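Local atomic coordinates of DocCel5: Type I dockerin repeat domain from A. cellulolyticus family 5 endoglucanase WP_010249057 S51I, L52N mutant (Acetivibrio cellulolyticus, PDB entry 5NRM), a protein that binds calcium and docks onto a scaffoldin cohesin, an interaction that probably anchors its parent endoglucanase in the bacterial cellulosome. Residues D4-G7 with S13-F16; F30-E33 with K37-D40; G39-D44 with A53-Y58. All coordinates share one frame; numbering follows the deposited sequence.

Three calcium sites punctuate this small helical domain. Contact 1 holds the first EF-hand-like site, contact 2 carries part of a second site and the first ligand of the third, and contact 3 backs the second EF-hand loop, which holds the third site, onto helix 49-59. Contacts 1 and 2 have centres about 9 Å apart and are joined by a probable hydrogen bond from A32 N to V5 O (2.9 Å). Contacts 1 and 3 lie about 12 Å apart, centre to centre, on opposite sides of the chain's centre; M55 SD reaches within 3.4 Å of F16 N. Contacts 2 and 3 share G39 and D40, and both touch the same calcium ion.

Contact 1 of 3, residues D4-G7 with S13-F16; sequences DVDG and SIDF. With CA (calcium ion), chain C.
D6 and D15 bind one calcium ion side by side, their side chains crossing at about a right angle and the carboxylate planes 71° apart. D15 turns both oxygens to the metal, OD1 at 2.5 Å and OD2 at 2.4 Å, so its carboxylate is held as a bidentate ligand. D4 and D6 each give one oxygen: D4 OD1 lies 2.3 Å and D6 OD1 2.4 Å from the ion. The D4 plane is turned 84° from that of D15, so the two groups come to the metal almost perpendicular to one another. The negative oxygens crowd together here, a closeness that the shared cation would be expected to offset.

The backbone adds a second grip on D15. D6 N donates a nearly straight hydrogen bond to D15 OD1 (3.1 Å), meeting that oxygen almost along its C-O axis. The chi1 of D6, 64°, sets its CG between the backbone N and the carbonyl carbon, from where OD1 reaches the metal and OD2 the water. D6 OD2 then accepts a hydrogen bond from water 1 (2.8 Å), itself a calcium ligand, and passes I14 CG2 at 3.7 Å. Alongside, V5 CG2 packs on D15 CB at 3.8 Å. N8 and S10 complete the metal shell, while G9 N and N12 N donate to D4 OD2 and D15 OD2, steadying both carboxylates from the second shell.

This is the calcium loop of the first dockerin repeat, EF-hand-like, with D4-G7 forming a type I turn ahead of helix 13-23, whose first turn supplies D15. On the flank of that helix, D15 and F16 pack on M55 of helix 49-59, and at its start S13 OG hydrogen-bonds to T34 and D36 of the partner chain in the complex.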
ATOM      1  N   ASP B   4      -9.107 -13.562  -4.627  1.00 12.34           N
ATOM      2  CA  ASP B   4     -10.143 -12.871  -3.814  1.00 11.29           C
ATOM      3  C   ASP B   4     -10.597 -13.895  -2.743  1.00 11.35           C
ATOM      4  O   ASP B   4     -11.717 -14.419  -2.747  1.00 12.00           O
ATOM      5  CB  ASP B   4     -11.320 -12.443  -4.676  1.00 11.90           C
ATOM      6  CG  ASP B   4     -12.345 -11.639  -3.884  1.00 11.07           C
ATOM      7  OD1 ASP B   4     -11.993 -11.265  -2.783  1.00 10.48           O
ATOM      8  OD2 ASP B   4     -13.505 -11.489  -4.359  1.00 12.12           O
ATOM      9  N   VAL B   5      -9.717 -14.193  -1.788  1.00 11.36           N
ATOM     10  CA  VAL B   5      -9.999 -15.196  -0.771  1.00 12.36           C
ATOM     11  C   VAL B   5     -11.119 -14.858   0.210  1.00 11.16           C
ATOM     12  O   VAL B   5     -11.686 -15.784   0.731  1.00 11.44           O
ATOM     13  CB  VAL B   5      -8.685 -15.627   0.006  1.00 13.45           C
ATOM     14  CG1 VAL B   5      -7.631 -16.129  -0.954  1.00 15.29           C
ATOM     15  CG2 VAL B   5      -8.153 -14.546   0.877  1.00 12.86           C
ATOM     16  N   ASP B   6     -11.494 -13.586   0.389  1.00  9.82           N
ATOM     17  CA  ASP B   6     -12.653 -13.288   1.243  1.00  9.44           C
ATOM     18  C   ASP B   6     -13.900 -13.081   0.415  1.00  9.66           C
ATOM     19  O   ASP B   6     -14.939 -12.885   0.998  1.00 10.32           O
ATOM     20  CB  ASP B   6     -12.472 -12.103   2.188  1.00  8.99           C
ATOM     21  CG  ASP B   6     -12.285 -10.757   1.470  1.00  8.76           C
ATOM     22  OD1 ASP B   6     -12.488 -10.643   0.286  1.00  8.39           O
ATOM     23  OD2 ASP B   6     -11.949  -9.830   2.246  1.00  9.29           O
ATOM     24  N   GLY B   7     -13.832 -13.163  -0.907  1.00  9.90           N
ATOM     25  CA  GLY B   7     -15.032 -13.136  -1.721  1.00 10.82           C
ATOM     26  C   GLY B   7     -15.686 -11.790  -1.890  1.00 10.76           C
ATOM     27  O   GLY B   7     -16.821 -11.763  -2.415  1.00 12.06           O
ATOM     28  N   SER B  13      -5.231  -6.053   0.306  1.00  8.05           N
ATOM     29  CA  SER B  13      -4.340  -6.438   1.380  1.00  8.79           C
ATOM     30  C   SER B  13      -5.034  -7.217   2.515  1.00  8.64           C
ATOM     31  O   SER B  13      -4.369  -7.903   3.301  1.00  9.55           O
ATOM     32  CB  SER B  13      -3.643  -5.187   1.969  1.00  8.80           C
ATOM     33  OG  SER B  13      -4.598  -4.248   2.482  1.00  9.00           O
ATOM     34  N   ILE B  14      -6.355  -7.144   2.560  1.00  8.10           N
ATOM     35  CA  ILE B  14      -7.095  -8.031   3.500  1.00  8.29           C
ATOM     36  C   ILE B  14      -7.095  -9.502   2.996  1.00  8.00           C
ATOM     37  O   ILE B  14      -6.906 -10.407   3.797  1.00  8.55           O
ATOM     38  CB  ILE B  14      -8.498  -7.488   3.815  1.00  8.34           C
ATOM     39  CG1 ILE B  14      -8.331  -6.162   4.646  1.00  8.58           C
ATOM     40  CG2 ILE B  14      -9.324  -8.554   4.480  1.00  8.64           C
ATOM     41  CD1 ILE B  14      -9.624  -5.396   4.936  1.00  9.03           C
ATOM     42  N   ASP B  15      -7.191  -9.726   1.683  1.00  7.77           N
ATOM     43  CA  ASP B  15      -6.986 -11.085   1.133  1.00  8.37           C
ATOM     44  C   ASP B  15      -5.555 -11.542   1.440  1.00  9.09           C
ATOM     45  O   ASP B  15      -5.335 -12.673   1.872  1.00  9.97           O
ATOM     46  CB  ASP B  15      -7.188 -11.082  -0.384  1.00  8.64           C
ATOM     47  CG  ASP B  15      -8.593 -10.664  -0.773  1.00  8.87           C
ATOM     48  OD1 ASP B  15      -9.555 -11.345  -0.375  1.00  9.27           O
ATOM     49  OD2 ASP B  15      -8.735  -9.629  -1.479  1.00  9.09           O
ATOM     50  N   PHE B  16      -4.567 -10.638   1.263  1.00  9.37           N
ATOM     51  CA  PHE B  16      -3.182 -10.990   1.588  1.00 10.14           C
ATOM     52  C   PHE B  16      -2.996 -11.379   3.044  1.00 10.49           C
ATOM     53  O   PHE B  16      -2.316 -12.340   3.340  1.00 11.35           O
ATOM     54  CB  PHE B  16      -2.368  -9.745   1.259  1.00  9.91           C
ATOM     55  CG  PHE B  16      -0.848  -9.855   1.260  1.00 11.00           C
ATOM     56  CD1 PHE B  16      -0.204 -10.817   0.555  1.00 12.01           C
ATOM     57  CD2 PHE B  16      -0.111  -8.898   1.889  1.00 11.06           C
ATOM     58  CE1 PHE B  16       1.175 -10.831   0.496  1.00 13.26           C
ATOM     59  CE2 PHE B  16       1.294  -8.922   1.855  1.00 12.37           C
ATOM     60  CZ  PHE B  16       1.926  -9.912   1.157  1.00 13.49           C
TER
HETATM   61 CA    CA C 101     -11.124  -9.628  -1.388  1.00  8.73          CA
HETATM   62  O   HOH W   1     -10.675  -8.159   0.467  1.00  8.67           O

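Contact 2 of 3, residues F30-E33 with K37-D40; sequences FPAE and KAGD. With CA (calcium ion), chain E; CA (calcium ion), chain D.
A32 and A38 meet methyl to methyl, CB to CB at 3.6 Å, where the loop 30-33 leans on the short helix 35-39. Beside them the F30 ring comes up obliquely to the bare backbone of G39, its CE2 lying 4.2 Å from G39 CA. A chi1 of -68° swings the F30 ring toward G39, and chi2 of -53° sets how the ring is turned there, while the carbonyl turns the other way, to a calcium ion: F30 O binds at 2.2 Å and A32 O at 2.3 Å. D29, D35 and waters 2 and 4 fill out that site, so the segment is fixed by metal through its backbone and by apolar packing through its side chains.

D40 leaves the helix pointing elsewhere. Its CG stands anti to the backbone N (chi1 -178°), an extended form that carries OD1 to a different calcium, 2.1 Å away, as the first ligand of the next loop.

Within the fold, the contact links the loop after helix 13-23 to helix 35-39. The F30 ring stacks on Y22 of helix 13-23, and a backbone hydrogen bond joins A38 to G3.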
ATOM      1  N   PHE B  30     -10.916 -20.274   4.042  1.00 20.27           N
ATOM      2  CA  PHE B  30     -11.194 -18.949   3.548  1.00 17.74           C
ATOM      3  C   PHE B  30     -12.724 -18.737   3.411  1.00 16.62           C
ATOM      4  O   PHE B  30     -13.479 -19.679   3.169  1.00 17.23           O
ATOM      5  CB  PHE B  30     -10.571 -18.744   2.166  1.00 17.49           C
ATOM      6  CG  PHE B  30      -9.047 -18.719   2.150  1.00 17.54           C
ATOM      7  CD1 PHE B  30      -8.352 -17.871   2.989  1.00 17.42           C
ATOM      8  CD2 PHE B  30      -8.351 -19.508   1.268  1.00 19.76           C
ATOM      9  CE1 PHE B  30      -6.975 -17.800   2.922  1.00 17.18           C
ATOM     10  CE2 PHE B  30      -6.985 -19.443   1.194  1.00 19.52           C
ATOM     11  CZ  PHE B  30      -6.300 -18.595   2.038  1.00 18.57           C
ATOM     12  N   PRO B  31     -13.162 -17.466   3.502  1.00 15.45           N
ATOM     13  CA  PRO B  31     -14.554 -17.163   3.198  1.00 15.69           C
ATOM     14  C   PRO B  31     -14.950 -17.522   1.822  1.00 17.08           C
ATOM     15  O   PRO B  31     -16.126 -17.811   1.575  1.00 18.40           O
ATOM     16  CB  PRO B  31     -14.646 -15.665   3.359  1.00 14.32           C
ATOM     17  CG  PRO B  31     -13.585 -15.340   4.279  1.00 13.85           C
ATOM     18  CD  PRO B  31     -12.449 -16.302   4.058  1.00 14.59           C
ATOM     19  N   ALA B  32     -14.019 -17.489   0.878  1.00 17.27           N
ATOM     20  CA  ALA B  32     -14.344 -17.989  -0.433  1.00 19.83           C
ATOM     21  C   ALA B  32     -14.912 -19.445  -0.360  1.00 22.43           C
ATOM     22  O   ALA B  32     -14.522 -20.373   0.428  1.00 25.04           O
ATOM     23  CB  ALA B  32     -13.151 -17.902  -1.416  1.00 19.64           C
ATOM     24  N   GLU B  33     -15.834 -19.598  -1.262  1.00 26.76           N
ATOM     25  CA  GLU B  33     -16.563 -20.807  -1.468  1.00 31.78           C
ATOM     26  C   GLU B  33     -15.580 -21.944  -1.807  1.00 32.19           C
ATOM     27  O   GLU B  33     -15.695 -23.105  -1.303  1.00 31.64           O
ATOM     28  CB  GLU B  33     -17.602 -20.556  -2.594  1.00 38.32           C
ATOM     29  CG  GLU B  33     -19.094 -20.815  -2.231  1.00 47.93           C
ATOM     30  CD  GLU B  33     -19.777 -19.693  -1.391  1.00 53.54           C
ATOM     31  OE1 GLU B  33     -20.377 -18.694  -1.967  1.00 54.42           O
ATOM     32  OE2 GLU B  33     -19.728 -19.848  -0.124  1.00 59.15           O
ATOM     33  N   LYS B  37      -9.469 -22.494  -5.754  1.00 28.57           N
ATOM     34  CA  LYS B  37      -9.658 -21.536  -6.810  1.00 30.53           C
ATOM     35  C   LYS B  37      -9.243 -20.121  -6.364  1.00 28.18           C
ATOM     36  O   LYS B  37      -8.568 -19.382  -7.105  1.00 29.28           O
ATOM     37  CB  LYS B  37     -11.112 -21.564  -7.258  1.00 33.45           C
ATOM     38  CG  LYS B  37     -11.523 -20.557  -8.321  1.00 36.35           C
ATOM     39  CD  LYS B  37     -10.800 -20.767  -9.656  1.00 41.26           C
ATOM     40  CE  LYS B  37     -11.547 -20.086 -10.815  1.00 44.42           C
ATOM     41  NZ  LYS B  37     -10.669 -19.522 -11.882  1.00 47.85           N
ATOM     42  N   ALA B  38      -9.652 -19.729  -5.160  1.00 23.95           N
ATOM     43  CA  ALA B  38      -9.302 -18.405  -4.671  1.00 21.48           C
ATOM     44  C   ALA B  38      -7.846 -18.252  -4.266  1.00 20.28           C
ATOM     45  O   ALA B  38      -7.275 -17.194  -4.490  1.00 18.86           O
ATOM     46  CB  ALA B  38     -10.216 -18.018  -3.504  1.00 20.19           C
ATOM     47  N   GLY B  39      -7.277 -19.261  -3.593  1.00 19.53           N
ATOM     48  CA  GLY B  39      -5.970 -19.138  -2.899  1.00 19.00           C
ATOM     49  C   GLY B  39      -4.708 -19.679  -3.630  1.00 19.70           C
ATOM     50  O   GLY B  39      -3.565 -19.331  -3.294  1.00 19.45           O
ATOM     51  N   ASP B  40      -4.923 -20.599  -4.541  1.00 20.73           N
ATOM     52  CA  ASP B  40      -3.795 -21.170  -5.285  1.00 22.20           C
ATOM     53  C   ASP B  40      -3.503 -20.428  -6.564  1.00 22.84           C
ATOM     54  O   ASP B  40      -4.259 -20.521  -7.525  1.00 23.12           O
ATOM     55  CB  ASP B  40      -4.038 -22.615  -5.603  1.00 23.59           C
ATOM     56  CG  ASP B  40      -2.824 -23.257  -6.343  1.00 25.44           C
ATOM     57  OD1 ASP B  40      -1.564 -23.049  -5.959  1.00 25.01           O
ATOM     58  OD2 ASP B  40      -3.238 -24.055  -7.225  1.00 27.51           O
TER
HETATM   59 CA    CA E 103     -13.790 -21.637   2.151  0.80 20.69          CA
HETATM   60 CA    CA D 102       0.000 -22.952  -4.578  1.00 19.21          CA
HETATM   61  O   HOH W   2     -13.994 -23.858   1.511  1.00 37.80           O
HETATM   62  O   HOH W   3       2.335 -23.330  -3.650  1.00 23.74           O
HETATM   63  O   HOH W   4     -16.118 -21.469   2.807  1.00 28.71           O

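Contact 3 of 3, residues G39-D44 with A53-Y58; sequences GDLNGD and AIMRMY. With CA (calcium ion), chain D.
L41 and I54 bring the calcium loop 39-44 down onto helix 49-59 by plain apolar packing. L41 CB sits 3.8 Å from I54 CG2, and L41 CD1 reaches further along the helix to M55 CB at 4.0 Å, the two side chains lying at a slant to each other. The other branch of the isoleucine serves the next residue: I54 CD1 touches N42 CB at 3.7 Å. I54 manages both because, with chi1 at -71°, CG1 lies beside the backbone N and anti to the carbonyl carbon, which leaves CG2 anti to the backbone N, while CG1 and CD1 run on extended.

What holds the loop in this shape is the calcium ion that it wraps round. D44 OD1 binds it at 2.3 Å and water 3 at 2.5 Å; D40 and N42 belong to the same shell, completed by S46 and D51. These five residues follow the EF-hand pattern and form the second such loop of the dockerin. Further bonds lock the frame: L41 N donates to D51 OD1, which ties the backbone beside the apolar contact directly to a metal ligand, and K45 N donates to D40 OD2, so calcium binding probably helps to fix where L41 is seated on the helix.

M55 runs out extended through chi1 (-167°) and chi2 to bring its sulfur to helix 13-23, where it also meets M19, and the bend at chi3 turns CE back on the L41 side. At the loop side, the C-terminal residue F66 packs against both L41 and I54. Further round helix 49-59, R56 packs on Y81 of the partner chain and makes a weak hydrogen bond to its F64 O, so the helix lies between the calcium loop, helix 13-23 and the partner chain.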
ATOM      1  N   GLY B  39      -7.277 -19.261  -3.593  1.00 19.53           N
ATOM      2  CA  GLY B  39      -5.970 -19.138  -2.899  1.00 19.00           C
ATOM      3  C   GLY B  39      -4.708 -19.679  -3.630  1.00 19.70           C
ATOM      4  O   GLY B  39      -3.565 -19.331  -3.294  1.00 19.45           O
ATOM      5  N   ASP B  40      -4.923 -20.599  -4.541  1.00 20.73           N
ATOM      6  CA  ASP B  40      -3.795 -21.170  -5.285  1.00 22.20           C
ATOM      7  C   ASP B  40      -3.503 -20.428  -6.564  1.00 22.84           C
ATOM      8  O   ASP B  40      -4.259 -20.521  -7.525  1.00 23.12           O
ATOM      9  CB  ASP B  40      -4.038 -22.615  -5.603  1.00 23.59           C
ATOM     10  CG  ASP B  40      -2.824 -23.257  -6.343  1.00 25.44           C
ATOM     11  OD1 ASP B  40      -1.564 -23.049  -5.959  1.00 25.01           O
ATOM     12  OD2 ASP B  40      -3.238 -24.055  -7.225  1.00 27.51           O
ATOM     13  N   LEU B  41      -2.357 -19.764  -6.543  1.00 23.44           N
ATOM     14  CA  LEU B  41      -1.967 -18.797  -7.577  1.00 24.26           C
ATOM     15  C   LEU B  41      -0.879 -19.327  -8.459  1.00 26.64           C
ATOM     16  O   LEU B  41      -0.560 -18.672  -9.478  1.00 27.20           O
ATOM     17  CB  LEU B  41      -1.552 -17.476  -6.918  1.00 22.77           C
ATOM     18  CG  LEU B  41      -2.651 -16.857  -6.050  1.00 21.38           C
ATOM     19  CD1 LEU B  41      -2.259 -15.544  -5.441  1.00 19.52           C
ATOM     20  CD2 LEU B  41      -3.971 -16.748  -6.833  1.00 21.90           C
ATOM     21  N   ASN B  42      -0.290 -20.499  -8.118  1.00 27.89           N
ATOM     22  CA  ASN B  42       0.744 -21.088  -8.981  1.00 30.69           C
ATOM     23  C   ASN B  42       0.383 -22.448  -9.518  1.00 32.49           C
ATOM     24  O   ASN B  42       1.188 -23.096 -10.210  1.00 35.27           O
ATOM     25  CB  ASN B  42       2.104 -21.167  -8.275  1.00 31.88           C
ATOM     26  CG  ASN B  42       2.036 -21.967  -6.992  1.00 32.30           C
ATOM     27  OD1 ASN B  42       1.041 -22.599  -6.705  1.00 31.16           O
ATOM     28  ND2 ASN B  42       3.154 -21.977  -6.240  1.00 33.77           N
ATOM     29  N   GLY B  43      -0.792 -22.982  -9.134  1.00 31.07           N
ATOM     30  CA  GLY B  43      -1.347 -24.115  -9.847  1.00 33.16           C
ATOM     31  C   GLY B  43      -0.916 -25.514  -9.356  1.00 35.00           C
ATOM     32  O   GLY B  43      -1.011 -26.475 -10.085  1.00 37.58           O
ATOM     33  N   ASP B  44      -0.423 -25.613  -8.131  1.00 34.10           N
ATOM     34  CA  ASP B  44      -0.214 -26.946  -7.489  1.00 36.24           C
ATOM     35  C   ASP B  44      -1.379 -27.405  -6.632  1.00 35.45           C
ATOM     36  O   ASP B  44      -1.228 -28.332  -5.838  1.00 36.90           O
ATOM     37  CB  ASP B  44       1.085 -26.999  -6.662  1.00 36.78           C
ATOM     38  CG  ASP B  44       1.178 -25.889  -5.578  1.00 33.98           C
ATOM     39  OD1 ASP B  44       0.194 -25.132  -5.292  1.00 31.57           O
ATOM     40  OD2 ASP B  44       2.334 -25.634  -5.132  1.00 34.63           O
ATOM     41  N   ALA B  53       3.654 -15.118  -1.772  1.00 21.44           N
ATOM     42  CA  ALA B  53       4.653 -14.335  -2.499  1.00 22.26           C
ATOM     43  C   ALA B  53       4.090 -13.776  -3.791  1.00 21.94           C
ATOM     44  O   ALA B  53       4.382 -12.621  -4.132  1.00 20.85           O
ATOM     45  CB  ALA B  53       5.907 -15.152  -2.782  1.00 24.96           C
ATOM     46  N   ILE B  54       3.326 -14.565  -4.521  1.00 21.80           N
ATOM     47  CA  ILE B  54       2.709 -14.155  -5.777  1.00 21.87           C
ATOM     48  C   ILE B  54       1.652 -13.056  -5.564  1.00 19.71           C
ATOM     49  O   ILE B  54       1.595 -12.097  -6.377  1.00 19.57           O
ATOM     50  CB  ILE B  54       2.118 -15.349  -6.573  1.00 23.08           C
ATOM     51  CG1 ILE B  54       3.186 -16.242  -7.178  1.00 25.91           C
ATOM     52  CG2 ILE B  54       1.148 -14.953  -7.691  1.00 22.76           C
ATOM     53  CD1 ILE B  54       2.697 -17.614  -7.635  1.00 27.64           C
ATOM     54  N   MET B  55       0.815 -13.197  -4.548  1.00 18.65           N
ATOM     55  CA  MET B  55      -0.173 -12.162  -4.262  1.00 17.26           C
ATOM     56  C   MET B  55       0.554 -10.850  -3.987  1.00 16.83           C
ATOM     57  O   MET B  55       0.046  -9.761  -4.401  1.00 14.45           O
ATOM     58  CB  MET B  55      -1.211 -12.488  -3.155  1.00 17.61           C
ATOM     59  CG  MET B  55      -2.468 -11.421  -3.139  1.00 17.31           C
ATOM     60  SD  MET B  55      -3.457 -11.894  -1.715  1.00 24.95           S
ATOM     61  CE  MET B  55      -4.489 -12.997  -2.759  1.00 22.83           C
ATOM     62  N   ARG B  56       1.683 -10.906  -3.259  1.00 17.43           N
ATOM     63  CA  ARG B  56       2.453  -9.683  -2.958  1.00 17.68           C
ATOM     64  C   ARG B  56       2.893  -9.030  -4.280  1.00 17.80           C
ATOM     65  O   ARG B  56       2.730  -7.827  -4.451  1.00 16.07           O
ATOM     66  CB  ARG B  56       3.685  -9.940  -2.036  1.00 19.74           C
ATOM     67  CG  ARG B  56       4.565  -8.673  -1.777  1.00 22.01           C
ATOM     68  CD  ARG B  56       5.624  -8.911  -0.659  1.00 25.42           C
ATOM     69  NE  ARG B  56       6.600  -7.785  -0.426  1.00 28.42           N
ATOM     70  CZ  ARG B  56       6.536  -6.899   0.607  1.00 31.21           C
ATOM     71  NH1 ARG B  56       5.549  -6.962   1.570  1.00 34.06           N
ATOM     72  NH2 ARG B  56       7.410  -5.950   0.688  1.00 30.16           N
ATOM     73  N   MET B  57       3.394  -9.816  -5.220  1.00 19.82           N
ATOM     74  CA  MET B  57       3.821  -9.270  -6.527  1.00 21.03           C
ATOM     75  C   MET B  57       2.643  -8.620  -7.232  1.00 19.23           C
ATOM     76  O   MET B  57       2.773  -7.561  -7.815  1.00 18.71           O
ATOM     77  CB  MET B  57       4.375 -10.339  -7.435  1.00 24.62           C
ATOM     78  CG  MET B  57       5.682 -10.888  -6.951  1.00 27.29           C
ATOM     79  SD  MET B  57       6.144 -12.436  -7.834  1.00 33.10           S
ATOM     80  CE  MET B  57       5.828 -12.079  -9.568  1.00 34.14           C
ATOM     81  N   TYR B  58       1.460  -9.233  -7.168  1.00 17.54           N
ATOM     82  CA  TYR B  58       0.270  -8.657  -7.805  1.00 16.85           C
ATOM     83  C   TYR B  58      -0.133  -7.318  -7.173  1.00 14.73           C
ATOM     84  O   TYR B  58      -0.440  -6.314  -7.868  1.00 14.04           O
ATOM     85  CB  TYR B  58      -0.923  -9.661  -7.786  1.00 17.94           C
ATOM     86  CG  TYR B  58      -2.214  -9.107  -8.269  1.00 18.96           C
ATOM     87  CD1 TYR B  58      -2.526  -9.104  -9.620  1.00 22.64           C
ATOM     88  CD2 TYR B  58      -3.121  -8.561  -7.380  1.00 18.83           C
ATOM     89  CE1 TYR B  58      -3.731  -8.568 -10.056  1.00 24.13           C
ATOM     90  CE2 TYR B  58      -4.311  -8.030  -7.819  1.00 20.55           C
ATOM     91  CZ  TYR B  58      -4.589  -8.058  -9.167  1.00 23.11           C
ATOM     92  OH  TYR B  58      -5.779  -7.461  -9.521  1.00 28.94           O
TER
HETATM   93 CA    CA D 102       0.000 -22.952  -4.578  1.00 19.21          CA
HETATM   94  O   HOH W   3       2.335 -23.330  -3.650  1.00 23.74           O